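Local coordinates for protein phosphodiesterase (Candida albicans, PDB 6CPU) that belongs to the HD phosphodiesterase clan and holds neighbouring zinc and magnesium ions in a largely helical chain, at residues 272-277 with 348-353; 381-386 with 417-422; 225-230 with 267-272. All blocks are in the same frame, centred on the assembly; numbering follows the deposited sequence.

Contact 1 (272-277 with 348-353); sequences PFHNFR and GHDVGH. With ZN (zinc ion), chain B; MG (magnesium ion), chain C.
The backbones of 272-277 and 348-353 come nearest at H274 and H353, whose CA atoms lie 6.3 Å apart. H274 is the centre of an inverse gamma turn, while 348-353 folds through a type I turn (G348 to V351) and a type II turn (D350 to H353). This second loop carries H349-D350, the His-Asp doublet characteristic of the HD clan. Water 1 joins the two segments, donating to O of H274 and to O of H353. The imidazoles of H274 and H353 form an offset stack with centroids 3.8 Å apart and planes at 4°; CB of H274 also sits over the H353 face as a CH-pi contact. CD2 of F273 occupies the opposite face of the H274 ring, which is thus sandwiched, and E483 bonds its ND1, fixing the ring's rotation. At the edge of that ring, CD2 of H274 lies 3.3 Å from OD2 of D350, whose carboxylate is turned 85° against the imidazole. The D350 carboxylate bridges the metals, OD2 at 2.1 Å from zinc and OD1 at 2.2 Å from magnesium. NE2 of H349 binds zinc too, along with H278 and D462. NE2 of H274 is hydrogen-bonded, at 2.7 Å, to the zinc-bound water 2.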
ATOM      1  N   PRO A 272      -9.033   0.429   7.458  1.00 20.42           N
ATOM      2  CA  PRO A 272     -10.190   0.375   6.546  1.00 21.09           C
ATOM      3  C   PRO A 272      -9.929   1.021   5.193  1.00 20.27           C
ATOM      4  O   PRO A 272     -10.422   0.522   4.172  1.00 22.82           O
ATOM      5  CB  PRO A 272     -11.286   1.121   7.326  1.00 21.16           C
ATOM      6  CG  PRO A 272     -10.894   0.964   8.745  1.00 20.83           C
ATOM      7  CD  PRO A 272      -9.386   1.055   8.741  1.00 21.07           C
ATOM      8  N   PHE A 273      -9.176   2.117   5.163  1.00 20.32           N
ATOM      9  CA  PHE A 273      -8.899   2.828   3.928  1.00 20.75           C
ATOM     10  C   PHE A 273      -7.464   2.709   3.409  1.00 20.94           C
ATOM     11  O   PHE A 273      -7.264   2.284   2.275  1.00 19.73           O
ATOM     12  CB  PHE A 273      -9.224   4.312   4.079  1.00 21.26           C
ATOM     13  CG  PHE A 273      -9.122   5.079   2.797  1.00 21.80           C
ATOM     14  CD1 PHE A 273     -10.224   5.214   1.977  1.00 22.37           C
ATOM     15  CD2 PHE A 273      -7.931   5.670   2.405  1.00 23.96           C
ATOM     16  CE1 PHE A 273     -10.148   5.916   0.800  1.00 23.62           C
ATOM     17  CE2 PHE A 273      -7.840   6.365   1.218  1.00 23.80           C
ATOM     18  CZ  PHE A 273      -8.963   6.499   0.411  1.00 24.41           C
ATOM     19  N   HIS A 274      -6.487   3.125   4.225  1.00 20.79           N
ATOM     20  CA  HIS A 274      -5.062   3.151   3.816  1.00 21.07           C
ATOM     21  C   HIS A 274      -4.384   1.787   3.894  1.00 19.56           C
ATOM     22  O   HIS A 274      -3.455   1.575   4.667  1.00 20.04           O
ATOM     23  CB  HIS A 274      -4.296   4.199   4.632  1.00 21.38           C
ATOM     24  CG  HIS A 274      -4.695   5.602   4.300  1.00 21.49           C
ATOM     25  ND1 HIS A 274      -5.588   6.325   5.063  1.00 22.54           N
ATOM     26  CD2 HIS A 274      -4.362   6.397   3.259  1.00 22.77           C
ATOM     27  CE1 HIS A 274      -5.768   7.516   4.516  1.00 22.81           C
ATOM     28  NE2 HIS A 274      -5.039   7.582   3.417  1.00 23.79           N
ATOM     29  N   ASN A 275      -4.874   0.875   3.073  1.00 19.38           N
ATOM     30  CA  ASN A 275      -4.371  -0.499   3.005  1.00 18.78           C
ATOM     31  C   ASN A 275      -3.840  -0.772   1.607  1.00 18.31           C
ATOM     32  O   ASN A 275      -3.708   0.146   0.798  1.00 17.53           O
ATOM     33  CB  ASN A 275      -5.465  -1.471   3.400  1.00 18.52           C
ATOM     34  CG  ASN A 275      -6.719  -1.304   2.566  1.00 18.75           C
ATOM     35  OD1 ASN A 275      -6.677  -0.822   1.447  1.00 19.27           O
ATOM     36  ND2 ASN A 275      -7.830  -1.677   3.129  1.00 19.73           N
ATOM     37  N   PHE A 276      -3.482  -2.016   1.342  1.00 17.91           N
ATOM     38  CA  PHE A 276      -2.915  -2.390   0.037  1.00 18.24           C
ATOM     39  C   PHE A 276      -3.928  -2.136  -1.091  1.00 18.35           C
ATOM     40  O   PHE A 276      -3.548  -1.729  -2.181  1.00 18.17           O
ATOM     41  CB  PHE A 276      -2.518  -3.844   0.084  1.00 18.15           C
ATOM     42  CG  PHE A 276      -1.901  -4.352  -1.175  1.00 18.14           C
ATOM     43  CD1 PHE A 276      -0.737  -3.793  -1.660  1.00 18.27           C
ATOM     44  CD2 PHE A 276      -2.454  -5.449  -1.834  1.00 18.63           C
ATOM     45  CE1 PHE A 276      -0.164  -4.277  -2.826  1.00 18.47           C
ATOM     46  CE2 PHE A 276      -1.870  -5.946  -2.989  1.00 18.27           C
ATOM     47  CZ  PHE A 276      -0.732  -5.360  -3.478  1.00 18.56           C
ATOM     48  N   ARG A 277      -5.207  -2.330  -0.802  1.00 19.50           N
ATOM     49  CA  ARG A 277      -6.271  -2.064  -1.793  1.00 19.50           C
ATOM     50  C   ARG A 277      -6.247  -0.602  -2.279  1.00 19.81           C
ATOM     51  O   ARG A 277      -6.383  -0.362  -3.484  1.00 20.56           O
ATOM     52  CB  ARG A 277      -7.651  -2.474  -1.258  1.00 19.45           C
ATOM     53  CG  ARG A 277      -8.839  -2.170  -2.175  1.00 19.51           C
ATOM     54  CD  ARG A 277     -10.158  -2.725  -1.657  1.00 20.09           C
ATOM     55  NE  ARG A 277     -10.104  -4.178  -1.570  1.00 20.31           N
ATOM     56  CZ  ARG A 277      -9.872  -4.883  -0.472  1.00 20.32           C
ATOM     57  NH1 ARG A 277      -9.747  -4.304   0.724  1.00 21.34           N
ATOM     58  NH2 ARG A 277      -9.788  -6.196  -0.569  1.00 21.62           N
ATOM     59  N   GLY A 348       3.914   2.397  -3.835  1.00 19.74           N
ATOM     60  CA  GLY A 348       4.539   2.540  -2.513  1.00 19.97           C
ATOM     61  C   GLY A 348       4.141   3.775  -1.726  1.00 19.99           C
ATOM     62  O   GLY A 348       4.650   4.010  -0.618  1.00 18.32           O
ATOM     63  N   HIS A 349       3.209   4.571  -2.256  1.00 20.15           N
ATOM     64  CA  HIS A 349       3.034   5.933  -1.732  1.00 21.49           C
ATOM     65  C   HIS A 349       2.473   6.023  -0.306  1.00 20.71           C
ATOM     66  O   HIS A 349       2.631   7.065   0.335  1.00 21.28           O
ATOM     67  CB  HIS A 349       2.186   6.795  -2.692  1.00 22.76           C
ATOM     68  CG  HIS A 349       0.719   6.705  -2.431  1.00 23.35           C
ATOM     69  ND1 HIS A 349      -0.044   5.638  -2.847  1.00 25.01           N
ATOM     70  CD2 HIS A 349      -0.116   7.530  -1.761  1.00 24.54           C
ATOM     71  CE1 HIS A 349      -1.292   5.810  -2.444  1.00 25.14           C
ATOM     72  NE2 HIS A 349      -1.364   6.955  -1.787  1.00 25.91           N
ATOM     73  N   ASP A 350       1.831   4.961   0.186  1.00 18.97           N
ATOM     74  CA  ASP A 350       1.309   4.926   1.548  1.00 19.68           C
ATOM     75  C   ASP A 350       1.910   3.784   2.380  1.00 17.47           C
ATOM     76  O   ASP A 350       1.309   3.379   3.362  1.00 17.08           O
ATOM     77  CB  ASP A 350      -0.238   4.812   1.521  1.00 21.21           C
ATOM     78  CG  ASP A 350      -0.947   6.177   1.426  1.00 23.70           C
ATOM     79  OD1 ASP A 350      -0.370   7.170   1.900  1.00 24.68           O
ATOM     80  OD2 ASP A 350      -2.096   6.244   0.920  1.00 26.75           O
ATOM     81  N   VAL A 351       3.067   3.240   1.990  1.00 17.72           N
ATOM     82  CA  VAL A 351       3.622   2.091   2.721  1.00 18.54           C
ATOM     83  C   VAL A 351       3.719   2.351   4.225  1.00 17.88           C
ATOM     84  O   VAL A 351       4.188   3.396   4.668  1.00 17.88           O
ATOM     85  CB  VAL A 351       4.990   1.577   2.199  1.00 19.99           C
ATOM     86  CG1 VAL A 351       4.852   0.920   0.832  1.00 20.29           C
ATOM     87  CG2 VAL A 351       6.029   2.668   2.182  1.00 21.97           C
ATOM     88  N   GLY A 352       3.248   1.391   5.007  1.00 17.10           N
ATOM     89  CA  GLY A 352       3.400   1.442   6.461  1.00 16.67           C
ATOM     90  C   GLY A 352       2.390   2.354   7.123  1.00 15.83           C
ATOM     91  O   GLY A 352       2.503   2.634   8.287  1.00 14.90           O
ATOM     92  N   HIS A 353       1.395   2.821   6.378  1.00 15.95           N
ATOM     93  CA  HIS A 353       0.444   3.806   6.906  1.00 16.26           C
ATOM     94  C   HIS A 353      -0.261   3.197   8.105  1.00 15.88           C
ATOM     95  O   HIS A 353      -0.747   2.089   8.005  1.00 17.29           O
ATOM     96  CB  HIS A 353      -0.547   4.199   5.801  1.00 16.33           C
ATOM     97  CG  HIS A 353      -1.339   5.439   6.076  1.00 16.60           C
ATOM     98  ND1 HIS A 353      -2.244   5.524   7.106  1.00 17.11           N
ATOM     99  CD2 HIS A 353      -1.417   6.617   5.411  1.00 16.58           C
ATOM    100  CE1 HIS A 353      -2.825   6.709   7.090  1.00 17.22           C
ATOM    101  NE2 HIS A 353      -2.341   7.395   6.074  1.00 17.19           N
TER
HETATM  102 ZN    ZN B 601      -2.941   7.566  -0.438  1.00 34.92          ZN
HETATM  103 MG    MG C 602      -0.715   9.296   1.983  1.00 26.72          MG
HETATM  104  O   HOH W   1      -0.949   0.605   5.581  1.00 14.58           O
HETATM  105  O   HOH W   2      -4.478   8.373   0.932  1.00 34.55           O
HETATM  106  O   HOH W   3      -1.752   9.244   0.236  1.00 30.21           O
HETATM  107  O   HOH W   4      -0.812  11.479   1.851  1.00 27.32           O
HETATM  108  O   HOH W   5       0.067   9.437   4.028  1.00 20.33           O
HETATM  109  O   HOH W   6      -2.455   9.213   2.967  1.00 30.35           O

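Contact 2 (381-386 with 417-422); sequences YHASLF and SSILAT
The F386 ring meets I419 obliquely, its CD2 lying 3.8 Å from CD1 of the isoleucine, and the two side chains cross at about a right angle. The H382 imidazole is engaged elsewhere: its ring meets that of H353 and its ND1 bonds to O of V351. CB of H382, 4.1 Å from CG2 of I419, is its atom nearest the second helix. CD1 of L385 lies over one face of the Y381 ring, offset toward the rim, and helix 165-173 touches this tyrosine side chain. The arrangement is a near-antiparallel helix pair in the all-helical part of the phosphodiesterase fold, with segment axes 9.1 Å apart at closest and directed 151° apart. Its closest CA pair is A383 and I419, at 6.0 Å, where the small alanine side chain lets the branched residue approach. CG2 of I419 lies 3.9 Å from the backbone N of A383 and 4.0 Å from its CB. The other branch is extended, chi2 179°, which carries CD1 on to F386. Farther along this segment, O of I419 accepts from both N and OG1 of T422, the hydroxyl bond being 2.8 Å long and in the carbonyl plane.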
ATOM      1  N   TYR A 381       7.717   9.392   6.123  1.00 17.20           N
ATOM      2  CA  TYR A 381       7.774   8.013   6.587  1.00 17.94           C
ATOM      3  C   TYR A 381       7.562   7.021   5.427  1.00 17.02           C
ATOM      4  O   TYR A 381       8.379   6.116   5.209  1.00 15.82           O
ATOM      5  CB  TYR A 381       6.731   7.822   7.703  1.00 18.98           C
ATOM      6  CG  TYR A 381       6.617   6.408   8.219  1.00 20.50           C
ATOM      7  CD1 TYR A 381       5.571   5.554   7.824  1.00 22.82           C
ATOM      8  CD2 TYR A 381       7.548   5.931   9.120  1.00 21.86           C
ATOM      9  CE1 TYR A 381       5.488   4.257   8.344  1.00 24.00           C
ATOM     10  CE2 TYR A 381       7.477   4.656   9.616  1.00 23.56           C
ATOM     11  CZ  TYR A 381       6.474   3.824   9.236  1.00 23.86           C
ATOM     12  OH  TYR A 381       6.515   2.553   9.797  1.00 28.78           O
ATOM     13  N   HIS A 382       6.519   7.223   4.629  1.00 16.72           N
ATOM     14  CA  HIS A 382       6.276   6.328   3.496  1.00 16.51           C
ATOM     15  C   HIS A 382       7.458   6.321   2.529  1.00 16.54           C
ATOM     16  O   HIS A 382       7.873   5.268   2.070  1.00 16.66           O
ATOM     17  CB  HIS A 382       5.019   6.695   2.678  1.00 17.19           C
ATOM     18  CG  HIS A 382       3.782   6.873   3.490  1.00 16.81           C
ATOM     19  ND1 HIS A 382       3.400   5.996   4.478  1.00 16.76           N
ATOM     20  CD2 HIS A 382       2.831   7.830   3.445  1.00 17.68           C
ATOM     21  CE1 HIS A 382       2.275   6.417   5.024  1.00 17.61           C
ATOM     22  NE2 HIS A 382       1.911   7.529   4.415  1.00 17.66           N
ATOM     23  N   ALA A 383       8.000   7.493   2.225  1.00 17.35           N
ATOM     24  CA  ALA A 383       9.096   7.596   1.251  1.00 18.04           C
ATOM     25  C   ALA A 383      10.355   6.889   1.775  1.00 18.05           C
ATOM     26  O   ALA A 383      11.077   6.204   1.049  1.00 17.00           O
ATOM     27  CB  ALA A 383       9.398   9.055   0.959  1.00 18.46           C
ATOM     28  N   SER A 384      10.621   7.077   3.057  1.00 17.96           N
ATOM     29  CA  SER A 384      11.824   6.517   3.642  1.00 17.59           C
ATOM     30  C   SER A 384      11.722   4.995   3.682  1.00 17.66           C
ATOM     31  O   SER A 384      12.651   4.280   3.273  1.00 17.66           O
ATOM     32  CB  SER A 384      12.063   7.108   5.025  1.00 17.27           C
ATOM     33  OG  SER A 384      13.330   6.684   5.508  1.00 17.64           O
ATOM     34  N   LEU A 385      10.590   4.491   4.152  1.00 18.35           N
ATOM     35  CA  LEU A 385      10.337   3.047   4.110  1.00 19.39           C
ATOM     36  C   LEU A 385      10.355   2.457   2.717  1.00 18.12           C
ATOM     37  O   LEU A 385      10.966   1.422   2.489  1.00 16.95           O
ATOM     38  CB  LEU A 385       8.991   2.697   4.757  1.00 21.98           C
ATOM     39  CG  LEU A 385       9.111   2.153   6.165  1.00 25.57           C
ATOM     40  CD1 LEU A 385       9.674   3.208   7.093  1.00 28.55           C
ATOM     41  CD2 LEU A 385       7.770   1.634   6.666  1.00 25.12           C
ATOM     42  N   PHE A 386       9.631   3.060   1.783  1.00 17.27           N
ATOM     43  CA  PHE A 386       9.519   2.443   0.470  1.00 17.84           C
ATOM     44  C   PHE A 386      10.880   2.327  -0.211  1.00 18.50           C
ATOM     45  O   PHE A 386      11.210   1.284  -0.796  1.00 17.68           O
ATOM     46  CB  PHE A 386       8.537   3.201  -0.406  1.00 17.70           C
ATOM     47  CG  PHE A 386       8.234   2.524  -1.705  1.00 17.35           C
ATOM     48  CD1 PHE A 386       7.811   1.191  -1.744  1.00 18.81           C
ATOM     49  CD2 PHE A 386       8.330   3.219  -2.890  1.00 18.37           C
ATOM     50  CE1 PHE A 386       7.514   0.580  -2.965  1.00 19.04           C
ATOM     51  CE2 PHE A 386       8.031   2.615  -4.103  1.00 18.97           C
ATOM     52  CZ  PHE A 386       7.615   1.301  -4.138  1.00 18.07           C
ATOM     53  N   SER A 417      10.159  12.420  -4.592  1.00 24.81           N
ATOM     54  CA  SER A 417       9.434  13.628  -4.960  1.00 26.25           C
ATOM     55  C   SER A 417       7.930  13.365  -5.090  1.00 24.83           C
ATOM     56  O   SER A 417       7.109  14.091  -4.529  1.00 25.72           O
ATOM     57  CB  SER A 417      10.013  14.189  -6.272  1.00 27.47           C
ATOM     58  OG  SER A 417       9.142  15.144  -6.832  1.00 31.84           O
ATOM     59  N   SER A 418       7.568  12.306  -5.804  1.00 25.95           N
ATOM     60  CA  SER A 418       6.159  12.010  -6.073  1.00 24.75           C
ATOM     61  C   SER A 418       5.442  11.570  -4.790  1.00 24.38           C
ATOM     62  O   SER A 418       4.316  12.001  -4.517  1.00 22.86           O
ATOM     63  CB  SER A 418       6.023  10.961  -7.180  1.00 25.44           C
ATOM     64  OG  SER A 418       6.791  11.329  -8.333  1.00 27.03           O
ATOM     65  N   ILE A 419       6.106  10.751  -3.973  1.00 23.28           N
ATOM     66  CA  ILE A 419       5.505  10.364  -2.714  1.00 22.97           C
ATOM     67  C   ILE A 419       5.303  11.574  -1.802  1.00 22.94           C
ATOM     68  O   ILE A 419       4.218  11.738  -1.218  1.00 22.58           O
ATOM     69  CB  ILE A 419       6.300   9.230  -2.023  1.00 23.39           C
ATOM     70  CG1 ILE A 419       6.200   7.960  -2.877  1.00 23.82           C
ATOM     71  CG2 ILE A 419       5.720   8.966  -0.641  1.00 22.36           C
ATOM     72  CD1 ILE A 419       6.961   6.761  -2.338  1.00 24.14           C
ATOM     73  N   LEU A 420       6.317  12.432  -1.690  1.00 23.34           N
ATOM     74  CA  LEU A 420       6.205  13.633  -0.857  1.00 26.19           C
ATOM     75  C   LEU A 420       5.090  14.567  -1.340  1.00 26.50           C
ATOM     76  O   LEU A 420       4.402  15.204  -0.537  1.00 26.39           O
ATOM     77  CB  LEU A 420       7.544  14.371  -0.780  1.00 27.69           C
ATOM     78  CG  LEU A 420       8.607  13.677   0.078  1.00 29.04           C
ATOM     79  CD1 LEU A 420       9.906  14.468   0.049  1.00 30.47           C
ATOM     80  CD2 LEU A 420       8.142  13.479   1.512  1.00 30.35           C
ATOM     81  N   ALA A 421       4.857  14.558  -2.646  1.00 26.93           N
ATOM     82  CA  ALA A 421       3.819  15.385  -3.255  1.00 27.24           C
ATOM     83  C   ALA A 421       2.394  15.045  -2.811  1.00 29.20           C
ATOM     84  O   ALA A 421       1.496  15.883  -2.950  1.00 30.44           O
ATOM     85  CB  ALA A 421       3.937  15.319  -4.768  1.00 27.66           C
ATOM     86  N   THR A 422       2.167  13.846  -2.264  1.00 27.86           N
ATOM     87  CA  THR A 422       0.819  13.458  -1.826  1.00 28.15           C
ATOM     88  C   THR A 422       0.382  14.045  -0.489  1.00 28.58           C
ATOM     89  O   THR A 422      -0.731  13.794  -0.059  1.00 29.19           O
ATOM     90  CB  THR A 422       0.632  11.926  -1.771  1.00 28.44           C
ATOM     91  OG1 THR A 422       1.492  11.369  -0.766  1.00 26.33           O
ATOM     92  CG2 THR A 422       0.954  11.305  -3.126  1.00 27.48           C
TER

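Contact 3 (225-230 with 267-272); sequences LSNDDL and YKNGNP
N227 and N269 make the direct contact between 225-230 and 267-272, and they are also the closest backbone pair, CA to CA 8.8 Å. The side chain of N227 leaves the first turn of helix 227-242 with CB pointing toward the other segment. CG is anti to the carbonyl carbon (chi1 -75°), which sends the amide toward 267-272, and there CG of N227 comes 4.2 Å from ND2 of N269. At the tip, ND2 of N227 lies 3.3 Å from ND2 of N269. Both atoms are donors, so the approach is not a hydrogen bond, and the amide planes stand 88° apart. Each nitrogen finds acceptors elsewhere: ND2 of N269 gives to the backbone O atoms of T36 and T38, while ND2 of N227 donates to water 7 over 3.1 Å. Water 7 in turn donates to O of N269 over 2.9 Å, so a single water carries the polar link between these two residues.

N269 occupies the second position of a type I turn from K268 to N271, closed by N271 N to K268 O at 3.1 Å. Beyond it, ND2 of N271 reaches O of H274 and O of H353, tying this loop to the backbone beside the metal site. On the helix side, N of D229 donates to OG of S226 over 2.9 Å, almost straight at 175°. In return, N of S226 donates to OD2 of D229 over 3.0 Å, meeting that oxygen on its anti side and tilted from the carboxylate plane; R207 also forms a salt bridge with OD2. This reciprocal pair, with S226 at the N-cap, is a capping box at the start of helix 227-242.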
ATOM      1  N   LEU A 225     -12.295  -7.100  -5.073  1.00 25.50           N
ATOM      2  CA  LEU A 225     -11.056  -7.835  -5.329  1.00 24.09           C
ATOM      3  C   LEU A 225     -10.378  -8.151  -4.009  1.00 22.97           C
ATOM      4  O   LEU A 225     -10.236  -7.284  -3.145  1.00 21.92           O
ATOM      5  CB  LEU A 225     -10.116  -7.037  -6.227  1.00 23.90           C
ATOM      6  CG  LEU A 225     -10.681  -6.576  -7.567  1.00 24.31           C
ATOM      7  CD1 LEU A 225      -9.667  -5.693  -8.253  1.00 23.79           C
ATOM      8  CD2 LEU A 225     -11.060  -7.762  -8.444  1.00 25.04           C
ATOM      9  N   SER A 226      -9.978  -9.406  -3.852  1.00 20.57           N
ATOM     10  CA  SER A 226      -9.254  -9.830  -2.665  1.00 19.92           C
ATOM     11  C   SER A 226      -7.827  -9.278  -2.681  1.00 19.04           C
ATOM     12  O   SER A 226      -7.322  -8.846  -3.726  1.00 18.18           O
ATOM     13  CB  SER A 226      -9.212 -11.355  -2.610  1.00 19.89           C
ATOM     14  OG  SER A 226      -8.372 -11.867  -3.630  1.00 20.41           O
ATOM     15  N   ASN A 227      -7.172  -9.314  -1.527  1.00 18.78           N
ATOM     16  CA  ASN A 227      -5.764  -8.952  -1.467  1.00 19.14           C
ATOM     17  C   ASN A 227      -4.882  -9.854  -2.352  1.00 19.12           C
ATOM     18  O   ASN A 227      -3.848  -9.403  -2.847  1.00 19.79           O
ATOM     19  CB  ASN A 227      -5.277  -8.917  -0.019  1.00 19.98           C
ATOM     20  CG  ASN A 227      -5.756  -7.686   0.721  1.00 20.65           C
ATOM     21  OD1 ASN A 227      -5.831  -6.608   0.147  1.00 22.09           O
ATOM     22  ND2 ASN A 227      -6.066  -7.838   1.992  1.00 21.75           N
ATOM     23  N   ASP A 228      -5.297 -11.096  -2.585  1.00 19.59           N
ATOM     24  CA  ASP A 228      -4.608 -11.955  -3.550  1.00 19.69           C
ATOM     25  C   ASP A 228      -4.830 -11.495  -4.995  1.00 20.54           C
ATOM     26  O   ASP A 228      -3.871 -11.357  -5.766  1.00 18.85           O
ATOM     27  CB  ASP A 228      -5.021 -13.428  -3.410  1.00 20.14           C
ATOM     28  CG  ASP A 228      -4.411 -14.126  -2.191  1.00 22.16           C
ATOM     29  OD1 ASP A 228      -3.481 -13.598  -1.530  1.00 23.63           O
ATOM     30  OD2 ASP A 228      -4.843 -15.264  -1.896  1.00 23.58           O
ATOM     31  N   ASP A 229      -6.088 -11.236  -5.367  1.00 20.38           N
ATOM     32  CA  ASP A 229      -6.396 -10.672  -6.687  1.00 20.61           C
ATOM     33  C   ASP A 229      -5.583  -9.399  -6.916  1.00 20.00           C
ATOM     34  O   ASP A 229      -5.075  -9.150  -8.002  1.00 19.36           O
ATOM     35  CB  ASP A 229      -7.866 -10.250  -6.801  1.00 21.67           C
ATOM     36  CG  ASP A 229      -8.861 -11.399  -6.810  1.00 22.73           C
ATOM     37  OD1 ASP A 229      -8.562 -12.516  -7.311  1.00 23.07           O
ATOM     38  OD2 ASP A 229     -10.004 -11.134  -6.340  1.00 21.50           O
ATOM     39  N   LEU A 230      -5.502  -8.565  -5.878  1.00 19.95           N
ATOM     40  CA  LEU A 230      -4.836  -7.270  -5.988  1.00 19.43           C
ATOM     41  C   LEU A 230      -3.345  -7.399  -6.293  1.00 18.56           C
ATOM     42  O   LEU A 230      -2.780  -6.596  -7.043  1.00 18.74           O
ATOM     43  CB  LEU A 230      -5.084  -6.437  -4.729  1.00 19.76           C
ATOM     44  CG  LEU A 230      -6.536  -5.937  -4.623  1.00 20.51           C
ATOM     45  CD1 LEU A 230      -6.888  -5.567  -3.182  1.00 20.17           C
ATOM     46  CD2 LEU A 230      -6.810  -4.773  -5.581  1.00 21.30           C
ATOM     47  N   TYR A 267       1.832  -2.936   3.991  1.00 16.35           N
ATOM     48  CA  TYR A 267       0.548  -2.268   4.201  1.00 16.23           C
ATOM     49  C   TYR A 267      -0.204  -2.952   5.326  1.00 17.31           C
ATOM     50  O   TYR A 267      -0.123  -4.163   5.480  1.00 17.44           O
ATOM     51  CB  TYR A 267      -0.267  -2.260   2.890  1.00 16.25           C
ATOM     52  CG  TYR A 267       0.192  -1.192   1.930  1.00 15.82           C
ATOM     53  CD1 TYR A 267       1.090  -1.466   0.909  1.00 15.99           C
ATOM     54  CD2 TYR A 267      -0.266   0.119   2.054  1.00 15.92           C
ATOM     55  CE1 TYR A 267       1.532  -0.470   0.055  1.00 16.16           C
ATOM     56  CE2 TYR A 267       0.181   1.117   1.200  1.00 15.42           C
ATOM     57  CZ  TYR A 267       1.072   0.825   0.200  1.00 15.91           C
ATOM     58  OH  TYR A 267       1.498   1.851  -0.651  1.00 16.06           O
ATOM     59  N   LYS A 268      -0.911  -2.180   6.141  1.00 18.19           N
ATOM     60  CA  LYS A 268      -1.644  -2.750   7.281  1.00 19.37           C
ATOM     61  C   LYS A 268      -3.057  -3.186   6.864  1.00 19.83           C
ATOM     62  O   LYS A 268      -3.896  -2.340   6.541  1.00 18.88           O
ATOM     63  CB  LYS A 268      -1.704  -1.720   8.408  1.00 21.67           C
ATOM     64  CG  LYS A 268      -0.310  -1.428   8.927  1.00 24.09           C
ATOM     65  CD  LYS A 268      -0.286  -0.299   9.917  1.00 27.79           C
ATOM     66  CE  LYS A 268       0.960  -0.324  10.786  1.00 30.28           C
ATOM     67  NZ  LYS A 268       2.191  -0.710  10.066  1.00 33.02           N
ATOM     68  N   ASN A 269      -3.310  -4.497   6.891  1.00 18.70           N
ATOM     69  CA  ASN A 269      -4.527  -5.062   6.317  1.00 19.58           C
ATOM     70  C   ASN A 269      -5.784  -4.638   7.020  1.00 19.51           C
ATOM     71  O   ASN A 269      -6.846  -4.614   6.410  1.00 21.21           O
ATOM     72  CB  ASN A 269      -4.501  -6.576   6.381  1.00 21.43           C
ATOM     73  CG  ASN A 269      -3.442  -7.154   5.516  1.00 24.18           C
ATOM     74  OD1 ASN A 269      -2.250  -6.976   5.795  1.00 25.67           O
ATOM     75  ND2 ASN A 269      -3.849  -7.833   4.458  1.00 24.88           N
ATOM     76  N   GLY A 270      -5.670  -4.363   8.308  1.00 18.67           N
ATOM     77  CA  GLY A 270      -6.822  -3.892   9.092  1.00 20.46           C
ATOM     78  C   GLY A 270      -7.152  -2.422   8.957  1.00 19.87           C
ATOM     79  O   GLY A 270      -8.121  -1.959   9.575  1.00 22.34           O
ATOM     80  N   ASN A 271      -6.360  -1.654   8.207  1.00 19.42           N
ATOM     81  CA  ASN A 271      -6.716  -0.267   7.957  1.00 19.19           C
ATOM     82  C   ASN A 271      -7.958  -0.287   7.063  1.00 19.81           C
ATOM     83  O   ASN A 271      -7.952  -0.952   6.030  1.00 18.50           O
ATOM     84  CB  ASN A 271      -5.620   0.531   7.258  1.00 19.56           C
ATOM     85  CG  ASN A 271      -4.424   0.852   8.162  1.00 17.85           C
ATOM     86  OD1 ASN A 271      -4.373   0.510   9.344  1.00 18.06           O
ATOM     87  ND2 ASN A 271      -3.471   1.524   7.594  1.00 18.72           N
ATOM     88  N   PRO A 272      -9.033   0.429   7.458  1.00 20.42           N
ATOM     89  CA  PRO A 272     -10.190   0.375   6.546  1.00 21.09           C
ATOM     90  C   PRO A 272      -9.929   1.021   5.193  1.00 20.27           C
ATOM     91  O   PRO A 272     -10.422   0.522   4.172  1.00 22.82           O
ATOM     92  CB  PRO A 272     -11.286   1.121   7.326  1.00 21.16           C
ATOM     93  CG  PRO A 272     -10.894   0.964   8.745  1.00 20.83           C
ATOM     94  CD  PRO A 272      -9.386   1.055   8.741  1.00 21.07           C
TER
HETATM   95  O   HOH W   7      -7.128  -5.382   3.650  1.00 19.11           O

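Overall arrangement
Contacts 1 and 2 are buried, whereas contact 3 is partly buried and is bridged by a water. Their chemistry follows their place: contact 1 combines metal ligation with ring stacking, contact 2 is apolar helix packing, and contact 3 is polar, with each amide nitrogen donating to partners other than its counterpart. H382 connects the first two, bonding from helix 377-394 to the loop 348-353, and their centres lie 12 Å apart. Contacts 1 and 3 share P272, with centres 9 Å apart, and are also joined by R277 NH2 to L225 O, 2.8 Å. Contacts 2 and 3 do not touch; their centres are about 20 Å apart, with contact 1 linked to both.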